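Local atomic coordinates of putative polysaccharide deacetylase (Bdellovibrio bacteriovorus HD100, PDB entry 5JP6), a protein that probably removes acetyl groups from peptidoglycan amino sugars, acting as a zinc-dependent deacetylase of carbohydrate esterase family 4. Residues A[147-152]-A[358-363]; A[304-309]-A[317-322]; A[133-138]-A[180-185]; A[31-36]-A[91-96]; A[292-297]-A[373-378]. The protein carries 1 engineered substitution. All coordinates share one frame; numbering follows the deposited sequence. Where two conformers were deposited one is given.

Contact 1: residues A[147-152]-A[358-363]; sequences PDNTQK and SVVLLT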
# COMPACT_ATOMS: atom_id res chain seq x y z
N PRO A 147 12.88 -15.84 -13.16
CA PRO A 147 14.27 -16.04 -12.71
C PRO A 147 14.66 -15.10 -11.60
O PRO A 147 14.12 -14.00 -11.49
CB PRO A 147 15.11 -15.74 -13.97
CG PRO A 147 14.23 -14.94 -14.87
CD PRO A 147 12.79 -15.21 -14.49
N ASP A 148 15.60 -15.51 -10.76
CA ASP A 148 16.19 -14.53 -9.87
C ASP A 148 16.80 -13.37 -10.66
O ASP A 148 17.46 -13.55 -11.70
CB ASP A 148 17.33 -15.16 -9.05
CG ASP A 148 16.87 -16.23 -8.07
OD1 ASP A 148 15.71 -16.21 -7.60
OD2 ASP A 148 17.71 -17.11 -7.76
N ASN A 149 16.54 -12.17 -10.15
CA ASN A 149 17.08 -10.95 -10.73
C ASN A 149 17.12 -9.85 -9.69
O ASN A 149 16.22 -9.06 -9.58
CB ASN A 149 16.21 -10.52 -11.91
CG ASN A 149 16.92 -9.55 -12.83
OD1 ASN A 149 17.87 -8.83 -12.43
ND2 ASN A 149 16.46 -9.50 -14.07
N THR A 150 18.21 -9.86 -8.93
CA THR A 150 18.48 -8.86 -7.91
C THR A 150 19.64 -8.01 -8.38
O THR A 150 20.70 -8.52 -8.69
CB THR A 150 18.76 -9.54 -6.54
OG1 THR A 150 17.55 -10.25 -6.12
CG2 THR A 150 19.15 -8.53 -5.50
N GLN A 151 19.41 -6.69 -8.37
CA GLN A 151 20.36 -5.73 -8.87
C GLN A 151 20.72 -4.77 -7.75
O GLN A 151 19.86 -4.17 -7.09
CB GLN A 151 19.79 -5.00 -10.07
CG GLN A 151 19.59 -5.92 -11.27
CD GLN A 151 19.01 -5.23 -12.48
OE1 GLN A 151 19.25 -4.06 -12.73
NE2 GLN A 151 18.24 -5.96 -13.24
N LYS A 152 22.02 -4.58 -7.56
CA LYS A 152 22.55 -3.78 -6.48
C LYS A 152 22.70 -2.33 -6.93
O LYS A 152 23.11 -2.05 -8.07
CB LYS A 152 23.91 -4.29 -6.01
CG LYS A 152 23.87 -5.67 -5.39
CD LYS A 152 25.29 -6.16 -5.12
CE LYS A 152 25.29 -7.58 -4.63
NZ LYS A 152 26.70 -8.04 -4.45
N SER A 358 10.23 -9.25 -16.80
CA SER A 358 10.88 -9.91 -15.69
C SER A 358 10.85 -8.99 -14.45
O SER A 358 10.90 -7.77 -14.57
CB SER A 358 12.34 -10.20 -16.04
OG SER A 358 12.41 -10.98 -17.20
N VAL A 359 10.73 -9.59 -13.26
CA VAL A 359 10.67 -8.85 -12.03
C VAL A 359 12.05 -8.71 -11.41
O VAL A 359 12.78 -9.69 -11.25
CB VAL A 359 9.69 -9.49 -11.03
CG1 VAL A 359 9.75 -8.77 -9.67
CG2 VAL A 359 8.27 -9.46 -11.58
N VAL A 360 12.42 -7.47 -11.08
CA VAL A 360 13.74 -7.15 -10.52
C VAL A 360 13.60 -6.63 -9.11
O VAL A 360 12.76 -5.78 -8.83
CB VAL A 360 14.43 -6.05 -11.36
CG1 VAL A 360 15.69 -5.54 -10.71
CG2 VAL A 360 14.71 -6.59 -12.76
N LEU A 361 14.50 -7.09 -8.24
CA LEU A 361 14.62 -6.53 -6.91
C LEU A 361 15.82 -5.59 -6.88
O LEU A 361 16.91 -5.97 -7.31
CB LEU A 361 14.85 -7.63 -5.87
CG LEU A 361 14.90 -7.18 -4.42
CD1 LEU A 361 13.59 -6.61 -3.97
CD2 LEU A 361 15.34 -8.36 -3.55
N LEU A 362 15.62 -4.36 -6.39
CA LEU A 362 16.75 -3.44 -6.20
C LEU A 362 17.11 -3.49 -4.71
O LEU A 362 16.22 -3.47 -3.85
CB LEU A 362 16.38 -2.00 -6.59
CG LEU A 362 15.95 -1.81 -8.04
CD1 LEU A 362 15.50 -0.37 -8.27
CD2 LEU A 362 17.07 -2.20 -9.00
N THR A 363 18.40 -3.54 -4.43
CA THR A 363 18.89 -3.66 -3.09
C THR A 363 20.19 -2.88 -2.94
O THR A 363 20.86 -2.57 -3.94
CB THR A 363 19.06 -5.15 -2.71
OG1 THR A 363 19.09 -5.27 -1.29
CG2 THR A 363 20.32 -5.73 -3.36
O HOH W 1 12.79 -11.99 -12.82
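T150 to K152 pair in parallel with L361 to T363, the axes of these short strands 4.7 Å apart and 29° off exact parallelism. Three backbone bonds fix this register: L361 N to N149 O (2.9 Å), Q151 N to L361 O (2.8 Å) and T363 N to Q151 O (3.1 Å). Before the strands pair, at the N-terminal end of both segments, one water donates to P147 O and V359 O.

On one face the methyls of T150 and T363 meet obliquely (CG2 to CG2, 3.7 Å), beside L361. The other face is more polar. Q151 reaches back along its own strand and gives NE2 to N149 OD1 in a straight bond (3.0 Å, 175°) lying in its own amide plane. Both amides then rest on the methyls of V360, whose CG2 is 3.6 Å from N149 ND2. E170 also accepts from both amides, OE1 from Q151 NE2 and OE2 from N149 ND2, while R153 binds Q151 OE1.

Strand 150-153 pairs within the sheet only with 358-364, which has strand 170-176 as its other neighbour. L361 and T363 touch V223 of strand 223-227, and L362 packs on V172.

Contact 2: residues A[304-309]-A[317-322]; sequences ESDDWR and LARVLA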
# COMPACT_ATOMS: atom_id res chain seq x y z
N GLU A 304 2.44 3.79 -12.83
CA GLU A 304 1.32 3.95 -11.90
C GLU A 304 0.33 2.79 -12.04
O GLU A 304 0.02 2.36 -13.13
CB GLU A 304 0.64 5.29 -12.10
CG GLU A 304 1.46 6.33 -11.33
CD GLU A 304 1.38 7.72 -11.81
OE1 GLU A 304 0.65 8.01 -12.79
OE2 GLU A 304 2.09 8.55 -11.19
N SER A 305 -0.15 2.31 -10.90
CA SER A 305 -1.26 1.39 -10.86
C SER A 305 -2.59 2.08 -10.71
O SER A 305 -3.62 1.50 -11.09
CB SER A 305 -1.10 0.37 -9.74
OG SER A 305 -1.19 0.98 -8.47
N ASP A 306 -2.57 3.29 -10.14
CA ASP A 306 -3.82 3.95 -9.74
C ASP A 306 -4.68 3.05 -8.82
O ASP A 306 -5.90 3.16 -8.82
CB ASP A 306 -4.62 4.38 -10.97
CG ASP A 306 -3.97 5.49 -11.75
OD1 ASP A 306 -3.15 6.22 -11.20
OD2 ASP A 306 -4.42 5.66 -12.91
N ASP A 307 -4.03 2.17 -8.02
CA ASP A 307 -4.80 1.22 -7.20
C ASP A 307 -5.55 1.91 -6.05
O ASP A 307 -6.38 1.26 -5.41
CB ASP A 307 -3.98 0.02 -6.74
CG ASP A 307 -2.90 0.37 -5.76
OD1 ASP A 307 -2.66 1.57 -5.44
OD2 ASP A 307 -2.22 -0.55 -5.26
N TRP A 308 -5.29 3.20 -5.80
CA TRP A 308 -6.03 4.03 -4.82
C TRP A 308 -7.47 4.31 -5.30
O TRP A 308 -8.32 4.69 -4.50
CB TRP A 308 -5.29 5.35 -4.59
CG TRP A 308 -5.02 6.14 -5.84
CD1 TRP A 308 -3.89 6.12 -6.60
CD2 TRP A 308 -5.91 7.08 -6.47
NE1 TRP A 308 -4.03 6.96 -7.67
CE2 TRP A 308 -5.26 7.55 -7.63
CE3 TRP A 308 -7.21 7.54 -6.20
CZ2 TRP A 308 -5.83 8.49 -8.47
CZ3 TRP A 308 -7.78 8.45 -7.07
CH2 TRP A 308 -7.09 8.92 -8.17
N ARG A 309 -7.71 4.20 -6.61
CA ARG A 309 -9.01 4.55 -7.18
C ARG A 309 -9.95 3.35 -7.16
O ARG A 309 -9.60 2.27 -7.61
CB ARG A 309 -8.84 5.11 -8.60
CG ARG A 309 -10.08 5.86 -9.06
CD ARG A 309 -10.09 6.15 -10.53
NE ARG A 309 -9.00 6.99 -10.97
CZ ARG A 309 -8.98 8.32 -10.87
NH1 ARG A 309 -9.95 8.96 -10.23
NH2 ARG A 309 -7.96 8.98 -11.39
N LEU A 317 -6.32 -4.02 -13.55
CA LEU A 317 -5.34 -4.84 -14.33
C LEU A 317 -5.06 -4.12 -15.64
O LEU A 317 -3.92 -4.08 -16.05
CB LEU A 317 -5.83 -6.27 -14.59
CG LEU A 317 -5.65 -7.21 -13.43
CD1 LEU A 317 -6.66 -8.35 -13.50
CD2 LEU A 317 -4.18 -7.69 -13.42
N ALA A 318 -6.09 -3.59 -16.29
CA ALA A 318 -5.92 -2.94 -17.58
C ALA A 318 -5.05 -1.68 -17.45
O ALA A 318 -4.15 -1.47 -18.27
CB ALA A 318 -7.28 -2.60 -18.20
N ARG A 319 -5.31 -0.89 -16.41
CA ARG A 319 -4.55 0.34 -16.24
C ARG A 319 -3.08 0.06 -15.91
O ARG A 319 -2.17 0.62 -16.54
CB ARG A 319 -5.17 1.19 -15.17
CG ARG A 319 -4.40 2.45 -14.84
CD ARG A 319 -4.07 3.34 -16.04
NE ARG A 319 -5.22 3.79 -16.79
CZ ARG A 319 -5.87 4.94 -16.62
NH1 ARG A 319 -5.57 5.81 -15.68
NH2 ARG A 319 -6.88 5.22 -17.45
N VAL A 320 -2.84 -0.81 -14.93
CA VAL A 320 -1.46 -1.04 -14.56
C VAL A 320 -0.68 -1.70 -15.71
O VAL A 320 0.47 -1.34 -15.99
CB VAL A 320 -1.32 -1.78 -13.23
CG1 VAL A 320 -1.75 -3.26 -13.30
CG2 VAL A 320 0.10 -1.68 -12.71
N LEU A 321 -1.29 -2.67 -16.40
CA LEU A 321 -0.59 -3.31 -17.51
C LEU A 321 -0.41 -2.36 -18.71
O LEU A 321 0.63 -2.39 -19.34
CB LEU A 321 -1.27 -4.61 -17.89
CG LEU A 321 -1.16 -5.75 -16.87
CD1 LEU A 321 -2.19 -6.84 -17.14
CD2 LEU A 321 0.25 -6.32 -16.86
N ALA A 322 -1.40 -1.51 -18.98
CA ALA A 322 -1.21 -0.49 -20.02
C ALA A 322 -0.02 0.42 -19.68
O ALA A 322 0.80 0.73 -20.54
CB ALA A 322 -2.47 0.34 -20.19
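R319, V320 and S305 bury the most surface here. V320 makes the apolar part. Its CG1 lies between the backbone N and carbonyl carbon (chi1 71°), which leaves CG2 to press on S305, 3.8 Å from S305 CB. S305 and V320 are also the pair with the nearest CA atoms, 4.4 Å apart. V320 also touches V332 and F334 of strand 330-335 and F348 of helix 339-354, so it sits where these meet the loop and its own helix.

R319 covers the outer side. Its chain bends at both chi2 and chi3, so that CG passes S305 O at 3.9 Å before the guanidinium turns to D306. NH1 makes a salt bridge to D306 OD2 at 3.0 Å, near the guanidinium edge, through a bent bond (139°). NH1 and OD2 are the one pair of charged atoms in contact, met nearly along the C-O axis of OD2 with the planes 67° apart, so the bridge is single-toothed.

S305 OG serves the loop and the sheet: it accepts from D307 N (3.1 Å), making an ST turn, and also bonds to L333 O. D306 then opens a type I turn to R309. The loop joins strand 303-304 to helix 313-327, within a beta-alpha-beta crossover that ends in the parallel neighbour 330-335, as in the beta/alpha barrel of NodB-like deacetylases; S305's side chain is about 11 Å from the zinc ion.

Contact 3: residues A[133-138]-A[180-185]; sequences HALKAV and HGLYTD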
# COMPACT_ATOMS: atom_id res chain seq x y z
N HIS A 133 -7.23 -14.01 -3.82
CA HIS A 133 -8.07 -13.82 -2.67
C HIS A 133 -7.27 -13.11 -1.61
O HIS A 133 -6.26 -13.65 -1.13
CB HIS A 133 -8.57 -15.13 -2.09
CG HIS A 133 -9.88 -15.00 -1.40
ND1 HIS A 133 -10.08 -14.10 -0.38
CD2 HIS A 133 -11.05 -15.63 -1.59
CE1 HIS A 133 -11.34 -14.18 0.02
NE2 HIS A 133 -11.95 -15.11 -0.70
N ALA A 134 -7.74 -11.94 -1.20
CA ALA A 134 -7.00 -11.16 -0.24
C ALA A 134 -7.15 -11.65 1.19
O ALA A 134 -6.39 -11.22 2.04
CB ALA A 134 -7.41 -9.71 -0.29
N LEU A 135 -8.17 -12.46 1.47
CA LEU A 135 -8.57 -12.77 2.84
C LEU A 135 -8.15 -14.16 3.28
O LEU A 135 -8.17 -14.48 4.50
CB LEU A 135 -10.07 -12.65 3.06
CG LEU A 135 -10.72 -11.40 2.62
CD1 LEU A 135 -12.19 -11.45 3.00
CD2 LEU A 135 -10.02 -10.17 3.20
N LYS A 136 -7.89 -15.04 2.32
CA LYS A 136 -7.56 -16.42 2.67
C LYS A 136 -6.54 -16.97 1.74
O LYS A 136 -6.32 -16.44 0.65
CB LYS A 136 -8.78 -17.30 2.65
CG LYS A 136 -9.34 -17.57 1.28
CD LYS A 136 -10.53 -18.56 1.38
CE LYS A 136 -11.85 -17.83 1.21
NZ LYS A 136 -12.11 -16.86 2.32
N ALA A 137 -5.90 -18.05 2.22
CA ALA A 137 -4.68 -18.56 1.61
C ALA A 137 -5.06 -19.47 0.48
O ALA A 137 -5.60 -20.56 0.68
CB ALA A 137 -3.80 -19.28 2.63
N VAL A 138 -4.84 -18.97 -0.72
CA VAL A 138 -5.13 -19.73 -1.91
C VAL A 138 -3.83 -19.82 -2.68
O VAL A 138 -3.00 -18.86 -2.72
CB VAL A 138 -6.32 -19.16 -2.73
CG1 VAL A 138 -7.54 -19.09 -1.84
CG2 VAL A 138 -6.01 -17.80 -3.35
N HIS A 180 -0.48 -4.65 5.94
CA HIS A 180 -1.86 -4.87 6.41
C HIS A 180 -1.93 -6.23 7.12
O HIS A 180 -1.10 -7.10 6.88
CB HIS A 180 -2.84 -4.83 5.22
CG HIS A 180 -4.29 -4.78 5.61
ND1 HIS A 180 -5.09 -5.91 5.74
CD2 HIS A 180 -5.06 -3.73 5.96
CE1 HIS A 180 -6.30 -5.54 6.10
NE2 HIS A 180 -6.30 -4.23 6.26
N GLY A 181 -2.90 -6.41 8.01
CA GLY A 181 -3.05 -7.65 8.72
C GLY A 181 -3.50 -8.87 7.92
O GLY A 181 -3.26 -9.99 8.35
N LEU A 182 -4.12 -8.63 6.76
CA LEU A 182 -4.56 -9.68 5.86
C LEU A 182 -3.97 -9.59 4.47
O LEU A 182 -3.47 -10.59 3.96
CB LEU A 182 -6.08 -9.64 5.70
CG LEU A 182 -6.90 -9.98 6.93
CD1 LEU A 182 -8.40 -9.71 6.69
CD2 LEU A 182 -6.65 -11.44 7.31
N TYR A 183 -4.04 -8.41 3.85
CA TYR A 183 -3.78 -8.35 2.41
C TYR A 183 -2.32 -8.58 2.06
O TYR A 183 -2.01 -9.11 0.98
CB TYR A 183 -4.25 -7.05 1.77
CG TYR A 183 -5.57 -6.49 2.26
CD1 TYR A 183 -6.67 -7.28 2.59
CD2 TYR A 183 -5.72 -5.11 2.31
CE1 TYR A 183 -7.85 -6.69 3.04
CE2 TYR A 183 -6.89 -4.52 2.75
CZ TYR A 183 -7.96 -5.33 3.12
OH TYR A 183 -9.11 -4.74 3.60
N THR A 184 -1.44 -8.15 2.94
CA THR A 184 -0.03 -8.28 2.66
C THR A 184 0.36 -9.75 2.51
O THR A 184 1.12 -10.11 1.61
CB THR A 184 0.81 -7.55 3.75
OG1 THR A 184 0.50 -6.16 3.73
CG2 THR A 184 2.29 -7.76 3.50
N ASP A 185 -0.19 -10.61 3.39
CA ASP A 185 0.10 -12.04 3.30
C ASP A 185 -0.40 -12.59 1.94
O ASP A 185 0.24 -13.44 1.36
CB ASP A 185 -0.48 -12.81 4.49
CG ASP A 185 0.28 -12.58 5.76
OD1 ASP A 185 1.50 -12.74 5.74
OD2 ASP A 185 -0.39 -12.20 6.78
O HOH W 2 -4.71 -13.04 3.55
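A134 and L135 pack on L182 and Y183 in an apolar contact between a long loop and the first turn of helix 183-193, the helix of the beta-alpha-beta crossover from strand 170-176 to strand 199-202. L182 occupies its N-cap position. Carbon contacts supply the direct evidence, since no hydrogen bond joins the segments without a water. A134 CB lies obliquely to the Y183 ring, 3.8 Å from CD1. L135 approaches the same ring at its edge, CD2 being 4.1 Å from CE1, with the two side chains pointing the same way. That methyl also meets L182 CD1 at 3.9 Å, the leucines crossing at a slant.

One face of the Y183 ring is covered by H180, whose CE1 lies over its centre, 3.4 Å above the plane. H180 is held at the helix start: ND1 accepts from L182 N at 3.1 Å and, weakly, from Y183 N. R339 of helix 339-354 touches A134, L135 and Y183, and R98 of helix 94-98 touches L135 and Y183. The Y183 side chain is about 10 Å from that of the zinc ligand D177.

Between the backbones, a single water donates to A134 O at 2.9 Å and to L182 O at 2.8 Å.

Contact 4: residues A[31-36]-A[91-96]; sequences RQAVSD and TLFENE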
# COMPACT_ATOMS: atom_id res chain seq x y z
N ARG A 31 -20.63 10.34 0.89
CA ARG A 31 -20.78 10.67 -0.52
C ARG A 31 -19.57 11.46 -1.07
O ARG A 31 -19.16 11.23 -2.20
CB ARG A 31 -22.11 11.41 -0.76
CG ARG A 31 -23.31 10.48 -0.76
CD ARG A 31 -24.56 11.24 -1.15
NE ARG A 31 -24.87 12.21 -0.10
CZ ARG A 31 -25.46 11.91 1.05
NH1 ARG A 31 -25.84 10.65 1.30
NH2 ARG A 31 -25.67 12.87 1.94
N GLN A 32 -18.98 12.34 -0.26
CA GLN A 32 -17.83 13.15 -0.68
C GLN A 32 -16.55 12.32 -0.93
O GLN A 32 -15.76 12.57 -1.87
CB GLN A 32 -17.54 14.24 0.34
CG GLN A 32 -16.45 15.20 -0.13
CD GLN A 32 -16.06 16.21 0.91
OE1 GLN A 32 -16.59 16.21 2.01
NE2 GLN A 32 -15.11 17.08 0.56
N ALA A 33 -16.35 11.33 -0.10
CA ALA A 33 -15.22 10.40 -0.28
C ALA A 33 -15.30 9.71 -1.65
O ALA A 33 -14.34 9.65 -2.42
CB ALA A 33 -15.23 9.36 0.82
N VAL A 34 -16.49 9.21 -1.93
CA VAL A 34 -16.75 8.51 -3.18
C VAL A 34 -16.55 9.47 -4.37
O VAL A 34 -15.86 9.13 -5.36
CB VAL A 34 -18.17 7.90 -3.19
CG1 VAL A 34 -18.49 7.29 -4.55
CG2 VAL A 34 -18.29 6.83 -2.11
N SER A 35 -17.18 10.64 -4.29
CA SER A 35 -17.03 11.68 -5.32
C SER A 35 -15.57 12.11 -5.55
O SER A 35 -15.13 12.20 -6.70
CB SER A 35 -17.83 12.94 -4.94
OG SER A 35 -17.59 13.98 -5.89
N ASP A 36 -14.84 12.39 -4.46
CA ASP A 36 -13.44 12.84 -4.57
C ASP A 36 -12.56 11.73 -5.15
O ASP A 36 -11.63 11.99 -5.92
CB ASP A 36 -12.85 13.27 -3.23
CG ASP A 36 -13.36 14.60 -2.74
OD1 ASP A 36 -14.20 15.20 -3.43
OD2 ASP A 36 -12.89 15.04 -1.66
N THR A 91 -16.27 -0.63 -1.12
CA THR A 91 -14.87 -1.07 -1.00
C THR A 91 -13.92 0.05 -0.60
O THR A 91 -12.87 -0.21 -0.02
CB THR A 91 -14.31 -1.82 -2.24
OG1 THR A 91 -14.16 -0.95 -3.36
CG2 THR A 91 -15.20 -3.01 -2.58
N LEU A 92 -14.28 1.30 -0.89
CA LEU A 92 -13.46 2.44 -0.50
C LEU A 92 -13.30 2.53 1.04
O LEU A 92 -12.31 3.08 1.52
CB LEU A 92 -14.08 3.73 -1.04
CG LEU A 92 -13.26 5.00 -0.91
CD1 LEU A 92 -11.96 4.93 -1.70
CD2 LEU A 92 -14.09 6.17 -1.40
N PHE A 93 -14.30 2.05 1.77
CA PHE A 93 -14.34 2.12 3.22
C PHE A 93 -13.98 0.80 3.90
O PHE A 93 -14.04 0.69 5.11
CB PHE A 93 -15.74 2.55 3.66
CG PHE A 93 -16.09 3.94 3.27
CD1 PHE A 93 -15.74 5.01 4.11
CD2 PHE A 93 -16.76 4.20 2.07
CE1 PHE A 93 -16.03 6.31 3.74
CE2 PHE A 93 -17.07 5.51 1.72
CZ PHE A 93 -16.69 6.55 2.55
N GLU A 94 -13.63 -0.21 3.11
CA GLU A 94 -13.40 -1.55 3.66
C GLU A 94 -12.34 -1.54 4.74
O GLU A 94 -12.50 -2.19 5.79
CB GLU A 94 -13.00 -2.52 2.56
CG GLU A 94 -12.71 -3.92 3.02
CD GLU A 94 -12.51 -4.91 1.90
OE1 GLU A 94 -12.39 -4.50 0.73
OE2 GLU A 94 -12.44 -6.14 2.25
N ASN A 95 -11.21 -0.86 4.50
CA ASN A 95 -10.15 -0.91 5.50
C ASN A 95 -10.61 -0.30 6.81
O ASN A 95 -10.29 -0.80 7.88
CB ASN A 95 -8.90 -0.19 5.02
CG ASN A 95 -8.14 -0.98 4.00
OD1 ASN A 95 -8.65 -1.96 3.44
ND2 ASN A 95 -6.89 -0.61 3.81
N GLU A 96 -11.41 0.76 6.72
CA GLU A 96 -11.89 1.40 7.95
C GLU A 96 -12.89 0.49 8.67
O GLU A 96 -12.90 0.41 9.89
CB GLU A 96 -12.49 2.77 7.67
CG GLU A 96 -11.49 3.79 7.18
CD GLU A 96 -10.27 3.89 8.06
OE1 GLU A 96 -10.45 4.02 9.31
OE2 GLU A 96 -9.16 3.89 7.49
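The F93 ring meets helix 24-39 with its outer end: V34 CG2 stands at the edge, near the ring plane and 4.2 Å from CE2, while A33 CB comes in obliquely to 3.6 Å from CZ. The ring gets there because CG lies anti to the carbonyl carbon (chi1 -67°), which carries the ring to the helix although the CB bond does not point straight at it.

L92 fills the adjacent place. With CG anti to the backbone N (chi1 -171°) it sends one methyl, CD2, onto the helix backbone, 3.6 Å from A33 O. The same methyl is 4.1 Å from A33 CB and 4.3 Å from V34 CG2, so it sits against the peptide linking A33 and V34. Every contact across this boundary is apolar or involves a methyl beside a peptide group; no hydrogen bond crosses it.

P53 of helix 53-66 touches both L92 and F93, and V30 and L85 add to the surroundings of the ring. L92 also meets N37 and T310. L92 and F93, just ahead of helix 94-98, thus touch both helix 24-39 and the first residue of helix 53-66 in the all-helical part of the chain, with E94 forming salt bridges to R98 and R339 beyond.

Contact 5: residues A[292-297]-A[373-378]; sequences KTKSTG and SKLVKR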
# COMPACT_ATOMS: atom_id res chain seq x y z
N LYS A 292 20.51 11.87 1.19
CA LYS A 292 21.83 11.53 0.69
C LYS A 292 22.86 11.54 1.82
O LYS A 292 23.64 10.60 1.94
CB LYS A 292 22.26 12.45 -0.44
CG LYS A 292 21.34 12.42 -1.66
CD LYS A 292 21.81 13.39 -2.71
CE LYS A 292 23.19 13.16 -3.20
NZ LYS A 292 23.37 11.79 -3.74
N THR A 293 22.82 12.56 2.66
CA THR A 293 23.69 12.61 3.84
C THR A 293 23.49 11.37 4.72
O THR A 293 24.45 10.79 5.26
CB THR A 293 23.48 13.91 4.60
OG1 THR A 293 23.90 14.99 3.76
CG2 THR A 293 24.30 13.95 5.92
N LYS A 294 22.24 10.93 4.81
CA LYS A 294 21.88 9.76 5.61
C LYS A 294 21.95 8.45 4.84
O LYS A 294 21.44 7.45 5.32
CB LYS A 294 20.51 9.97 6.26
CG LYS A 294 20.45 11.20 7.17
CD LYS A 294 21.40 11.11 8.34
CE LYS A 294 21.37 12.35 9.21
NZ LYS A 294 22.35 12.26 10.33
N SER A 295 22.61 8.44 3.70
CA SER A 295 22.96 7.21 2.98
C SER A 295 21.72 6.33 2.75
O SER A 295 21.75 5.12 2.91
CB SER A 295 24.06 6.44 3.72
OG SER A 295 25.23 7.22 3.89
N THR A 296 20.64 6.99 2.32
CA THR A 296 19.38 6.32 2.10
C THR A 296 18.86 6.68 0.71
O THR A 296 18.78 7.88 0.37
CB THR A 296 18.34 6.70 3.18
OG1 THR A 296 18.86 6.34 4.48
CG2 THR A 296 17.04 6.03 2.98
N GLY A 297 18.54 5.67 -0.08
CA GLY A 297 18.01 5.89 -1.43
C GLY A 297 16.60 6.45 -1.38
O GLY A 297 15.84 6.13 -0.48
N SER A 373 21.58 1.77 9.57
CA SER A 373 20.88 2.93 9.05
C SER A 373 21.21 4.20 9.85
O SER A 373 21.11 4.22 11.08
CB SER A 373 19.37 2.74 9.14
OG SER A 373 18.69 3.91 8.69
N LYS A 374 21.53 5.26 9.11
CA LYS A 374 21.73 6.58 9.71
C LYS A 374 20.43 7.27 10.17
O LYS A 374 20.48 8.36 10.74
CB LYS A 374 22.54 7.47 8.78
CG LYS A 374 23.96 6.96 8.56
CD LYS A 374 24.69 7.78 7.50
CE LYS A 374 26.10 7.35 7.35
NZ LYS A 374 26.75 8.09 6.26
N LEU A 375 19.29 6.61 9.89
CA LEU A 375 17.98 7.11 10.27
C LEU A 375 17.47 6.48 11.57
O LEU A 375 16.40 6.85 12.03
CB LEU A 375 16.97 6.87 9.14
CG LEU A 375 17.25 7.59 7.85
CD1 LEU A 375 16.29 7.17 6.76
CD2 LEU A 375 17.19 9.12 8.03
N VAL A 376 18.21 5.52 12.12
CA VAL A 376 17.74 4.85 13.30
C VAL A 376 18.70 5.01 14.48
O VAL A 376 19.91 5.19 14.29
CB VAL A 376 17.46 3.36 13.08
CG1 VAL A 376 16.59 3.10 11.85
CG2 VAL A 376 18.69 2.56 13.07
N LYS A 377 18.12 4.92 15.69
CA LYS A 377 18.86 4.85 16.95
C LYS A 377 18.95 3.39 17.39
O LYS A 377 17.94 2.66 17.42
CB LYS A 377 18.10 5.61 18.01
CG LYS A 377 17.94 7.06 17.75
CD LYS A 377 17.27 7.77 18.94
CE LYS A 377 18.14 7.83 20.19
NZ LYS A 377 17.63 8.82 21.19
N ARG A 378 20.16 2.94 17.65
CA ARG A 378 20.39 1.57 18.09
C ARG A 378 19.87 1.36 19.49
O ARG A 378 19.65 2.31 20.23
CB ARG A 378 21.88 1.26 18.06
CG ARG A 378 22.59 1.50 16.73
CD ARG A 378 24.03 0.98 16.83
NE ARG A 378 24.89 1.43 15.73
CZ ARG A 378 25.06 0.78 14.57
NH1 ARG A 378 24.41 -0.38 14.32
NH2 ARG A 378 25.89 1.31 13.65
O HOH W 3 26.55 10.87 6.85
O HOH W 4 21.70 4.81 6.31
O HOH W 5 18.64 3.88 5.97
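K374 reaches across to S295, its NZ donating to S295 OG at 2.9 Å. CB of K374 is 3.6 Å from K294 O, and the chain, extended beyond CG, carries CD past T293 O (3.8 Å) to bring NZ to S295. K294 crosses it obliquely, bent at chi2 (-62°), with its CD 3.8 Å from K374 CB. L375 completes this first shell. One of its methyls, CD1, meets T296 tip to tip, 3.5 Å from OG1, and the other, CD2, packs on K294 CB at 3.9 Å.

Three waters thread the same gap. One donates to T293 O and accepts from K374 NZ, giving the ammonium a second partner. Another joins K374 N to K294 O, and the third lies between T296 OG1 and S373 OG.

The segment 292-297 owes its shape to a Schellman motif ending helix 285-293. S295 is the C-prime residue, with a positive phi of 53°, and its N bonds back to K292 O. Just past it, T296 OG1 gives its hydrogen to K294 O at 2.9 Å, from 54° above the carbonyl plane, so that this oxygen is held by a hydroxyl and a water. On the other side, S373 OG accepts from L375 N (3.0 Å) in an ST turn, and a type I turn spans S373 to V376.

Further out, S295 OG bonds to S156 O. Helix 251-269 lies against both segments through R259, which touches K294, and H262, which touches S373 and L375.

Contacts 3 and 4 are the only two that touch, through Y183 OH and N95 OD1 at 2.8 Å; this joins the helical N-terminal part to the deacetylase fold. Contact 4 closes first along the chain. Contact 1 alternates in sequence with contacts 3 and 5; contact 2 falls within the span of 1 and 5. Contact 1 lies in the parallel sheet, contacts 2 and 3 on helices following its strands 303-304 and 170-176, and contact 5 at the turn before strand 297-299. Contact 4 lies across the chain's centre from contacts 1 and 5, about 36 Å from each between centres. Contacts 1 and 5 bring segments near the C-terminus back to elements 206 and 76 residues earlier.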